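Local coordinates for quinone oxidoreductase (Thermus thermophilus, PDB 1IZ0), which probably catalyses the NADPH-dependent reduction of quinones, and binds NADPH, at residues Q144-A148 / M149-V153; E256-G259 / F260-R264. All blocks are in the same frame, centred on the assembly; numbering follows the deposited sequence.

Contact 1 comes first along the chain and contact 2 about a hundred residues later, and their centres lie 14 Å apart. Residues 144-153 form the turn from helix 137-148 into strand 152-157 of the parallel sheet of the nucleotide-binding domain. Residues 256-264 form the C-terminal end of helix 251-261 and the turn after it. The two contacts touch. Met149 CG packs on Phe260 CZ at 3.8 Å, and Ala148 CB lies 3.9 Å from Arg264 NE. Helix 108-120 also meets side chains from both. The side chain of Val145 is about 11 Å from those of Ile217 and Phe242, and that of Ala257 about 8 Å from that of Leu244, which bind NADPH.

Contact 1: Q144-A148 / M149-V153; sequences QVARA and MGLRV
Leu151 N bonds back to Ala146 O at 2.9 Å, and Gly150 N to Arg147 O at 2.8 Å. The first bond is nearly straight, at 160°. In the second, the donor stands above the carbonyl plane of Arg147. Met149 N keeps the last helical bond, to Val145 O at 3.0 Å. Arg147 adds a side-chain bond. Its chain bends at chi2 (-89°) and chi3 (63°), which brings the guanidinium back over the turn. NH2 then reaches Leu151 O at 3.0 Å, and NE makes a weak bond to the same oxygen. That oxygen lies at the guanidinium edge, near its plane.

Apolar packing lies next to these bonds. Ala146 CB meets Val153 CG2 at 3.5 Å and Leu151 CD1 at 3.7 Å. The side chains of Val145 and Met149, a selenomethionine, run alongside each other, with Val145 CG1 3.9 Å from Met149 SE. Helix 108-120 packs against both of these side chains and Leu151, while Ala146 and Val153 rest on strand 128-131. The bonds from Leu151 N and Gly150 N into the last turn, with Gly150 at positive phi, make a Schellman motif. It ends the helix of a beta-alpha-beta unit in the Rossmann-type domain.

Contact 2: E256-G259 / F260-R264; sequences EALG and FLLPR
Leu262 and Leu258 meet one helical turn apart, by a backbone bond and by their side chains. Among the backbone bonds, Leu262 N donates to Leu258 O at 3.0 Å. Leu261 N reaches Ala257 O at 2.8 Å, nearly along the C=O axis. Ala257 O also accepts from Phe260 N, which stands above the carbonyl plane at 3.0 Å. Two N-H groups therefore grip this one oxygen. Phe260 N makes a further, weak bond to Glu256 O.

The apolar contact is light. Leu258 CB lies 4.1 Å from Leu262 CD1, and both leucines also touch Leu93. With an alanine at Leu262, CG and CD1 would go, and Leu258 CB would probably lose its apolar neighbour and a gap open beside Leu93. Pro263 follows, with its CD 3.4 Å from Gly259 O. Being a proline, it has no N-H to offer this carbonyl.

The charged and aromatic groups meet on another side of the helix. Arg264 NH1 bonds to Phe260 O at 2.8 Å, in the carbonyl plane and on a lone pair. NH1 also lies over the Phe260 ring near its rim, 3.4 Å from the ring plane, while Phe260 CE2 lies over a face of the guanidinium. Phe260 CG is anti to the backbone N (chi1 175°) and so beside the carbonyl carbon, which lets ring and carbonyl oxygen both meet Arg264. The ring also meets that of Tyr115 in helix 108-120. Ala257 and Leu261 pack on Leu112 of the same helix. Here helix 251-261 gives way to a short 3-10 segment at 262-264, its end packed on helix 108-120 and the end of helix 137-148.

Contact 1: Q144-A148 / M149-V153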
# COMPACT_ATOMS: atom_id res chain seq x y z
N GLN A 144 9.01 5.67 5.70
CA GLN A 144 10.27 4.94 5.65
C GLN A 144 10.95 5.05 4.29
O GLN A 144 12.16 5.25 4.21
CB GLN A 144 10.04 3.46 5.97
CG GLN A 144 9.59 3.19 7.40
CD GLN A 144 9.46 1.71 7.69
OE1 GLN A 144 10.45 0.99 7.72
NE2 GLN A 144 8.23 1.26 7.91
N VAL A 145 10.17 4.91 3.22
CA VAL A 145 10.73 5.00 1.88
C VAL A 145 11.25 6.40 1.58
O VAL A 145 12.35 6.57 1.06
CB VAL A 145 9.69 4.59 0.82
CG1 VAL A 145 10.28 4.76 -0.57
CG2 VAL A 145 9.28 3.14 1.06
N ALA A 146 10.46 7.41 1.93
CA ALA A 146 10.86 8.79 1.71
C ALA A 146 12.16 9.06 2.46
O ALA A 146 13.05 9.72 1.94
CB ALA A 146 9.77 9.74 2.20
N ARG A 147 12.26 8.54 3.68
CA ARG A 147 13.47 8.73 4.48
C ARG A 147 14.68 8.12 3.79
O ARG A 147 15.74 8.76 3.70
CB ARG A 147 13.31 8.09 5.86
CG ARG A 147 12.47 8.90 6.84
CD ARG A 147 13.34 9.87 7.61
NE ARG A 147 13.96 10.87 6.74
CZ ARG A 147 15.03 11.59 7.08
NH1 ARG A 147 15.60 11.41 8.27
NH2 ARG A 147 15.53 12.48 6.23
N ALA A 148 14.53 6.89 3.30
CA ALA A 148 15.61 6.19 2.62
C ALA A 148 16.01 6.92 1.34
O ALA A 148 17.13 6.75 0.84
CB ALA A 148 15.18 4.78 2.27
N MSE A 149 15.10 7.72 0.80
CA MSE A 149 15.38 8.46 -0.42
C MSE A 149 15.98 9.81 -0.06
O MSE A 149 16.27 10.63 -0.93
CB MSE A 149 14.10 8.63 -1.24
CG MSE A 149 13.56 7.31 -1.79
SE MSE A 149 11.95 7.50 -2.85
CE MSE A 149 12.75 8.32 -4.42
N GLY A 150 16.17 10.03 1.24
CA GLY A 150 16.75 11.28 1.72
C GLY A 150 15.80 12.46 1.77
O GLY A 150 16.23 13.61 1.78
N LEU A 151 14.50 12.18 1.82
CA LEU A 151 13.51 13.26 1.86
C LEU A 151 13.17 13.72 3.27
O LEU A 151 13.36 13.00 4.25
CB LEU A 151 12.23 12.81 1.15
CG LEU A 151 12.35 12.16 -0.23
CD1 LEU A 151 10.97 11.70 -0.69
CD2 LEU A 151 12.94 13.15 -1.23
N ARG A 152 12.67 14.95 3.37
CA ARG A 152 12.25 15.53 4.64
C ARG A 152 10.75 15.23 4.70
O ARG A 152 9.99 15.69 3.85
CB ARG A 152 12.49 17.04 4.64
CG ARG A 152 13.97 17.43 4.71
CD ARG A 152 14.13 18.94 4.68
NE ARG A 152 13.38 19.60 5.74
CZ ARG A 152 13.02 20.88 5.71
NH1 ARG A 152 13.35 21.64 4.67
NH2 ARG A 152 12.32 21.41 6.72
N VAL A 153 10.34 14.48 5.72
CA VAL A 153 8.94 14.07 5.84
C VAL A 153 8.08 14.78 6.88
O VAL A 153 8.47 14.91 8.04
CB VAL A 153 8.85 12.55 6.14
CG1 VAL A 153 7.39 12.11 6.21
CG2 VAL A 153 9.62 11.77 5.08

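Contact 2: E256-G259 / F260-R264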
# COMPACT_ATOMS: atom_id res chain seq x y z
N GLU A 256 13.85 -1.76 -11.15
CA GLU A 256 14.47 -0.59 -10.55
C GLU A 256 13.99 -0.42 -9.10
O GLU A 256 14.79 -0.25 -8.18
CB GLU A 256 14.10 0.66 -11.36
CG GLU A 256 15.15 1.77 -11.38
CD GLU A 256 15.59 2.20 -10.00
OE1 GLU A 256 16.32 1.43 -9.33
OE2 GLU A 256 15.22 3.32 -9.58
N ALA A 257 12.67 -0.47 -8.90
CA ALA A 257 12.10 -0.33 -7.57
C ALA A 257 12.59 -1.43 -6.64
O ALA A 257 12.99 -1.16 -5.51
CB ALA A 257 10.58 -0.37 -7.66
N LEU A 258 12.58 -2.67 -7.11
CA LEU A 258 13.02 -3.77 -6.26
C LEU A 258 14.51 -3.68 -5.99
O LEU A 258 14.98 -4.08 -4.93
CB LEU A 258 12.67 -5.12 -6.90
CG LEU A 258 11.16 -5.35 -7.04
CD1 LEU A 258 10.90 -6.79 -7.47
CD2 LEU A 258 10.47 -5.07 -5.70
N GLY A 259 15.25 -3.13 -6.94
CA GLY A 259 16.68 -2.98 -6.76
C GLY A 259 16.97 -2.02 -5.63
O GLY A 259 18.05 -2.02 -5.05
N PHE A 260 16.00 -1.18 -5.32
CA PHE A 260 16.17 -0.20 -4.26
C PHE A 260 15.53 -0.65 -2.95
O PHE A 260 16.10 -0.45 -1.88
CB PHE A 260 15.57 1.14 -4.69
CG PHE A 260 15.60 2.20 -3.62
CD1 PHE A 260 14.59 2.27 -2.67
CD2 PHE A 260 16.64 3.12 -3.57
CE1 PHE A 260 14.61 3.24 -1.69
CE2 PHE A 260 16.66 4.10 -2.58
CZ PHE A 260 15.64 4.16 -1.64
N LEU A 261 14.36 -1.26 -3.05
CA LEU A 261 13.62 -1.72 -1.88
C LEU A 261 14.12 -3.02 -1.23
O LEU A 261 14.28 -3.08 -0.01
CB LEU A 261 12.15 -1.88 -2.25
CG LEU A 261 11.41 -0.60 -2.67
CD1 LEU A 261 10.03 -0.97 -3.22
CD2 LEU A 261 11.27 0.34 -1.49
N LEU A 262 14.36 -4.06 -2.03
CA LEU A 262 14.81 -5.35 -1.49
C LEU A 262 16.06 -5.33 -0.62
O LEU A 262 16.07 -5.91 0.47
CB LEU A 262 15.00 -6.35 -2.62
CG LEU A 262 13.72 -6.79 -3.32
CD1 LEU A 262 14.03 -7.92 -4.29
CD2 LEU A 262 12.70 -7.25 -2.28
N PRO A 263 17.14 -4.68 -1.07
CA PRO A 263 18.33 -4.67 -0.21
C PRO A 263 18.05 -3.99 1.13
O PRO A 263 18.84 -4.11 2.07
CB PRO A 263 19.36 -3.90 -1.04
CG PRO A 263 18.95 -4.21 -2.46
CD PRO A 263 17.44 -4.09 -2.39
N ARG A 264 16.94 -3.27 1.23
CA ARG A 264 16.61 -2.57 2.46
C ARG A 264 15.54 -3.25 3.30
O ARG A 264 15.32 -2.88 4.46
CB ARG A 264 16.16 -1.14 2.13
CG ARG A 264 17.22 -0.27 1.48
CD ARG A 264 16.65 1.10 1.18
NE ARG A 264 17.70 2.08 0.90
CZ ARG A 264 18.42 2.11 -0.22
NH1 ARG A 264 18.21 1.22 -1.19
NH2 ARG A 264 19.35 3.04 -0.37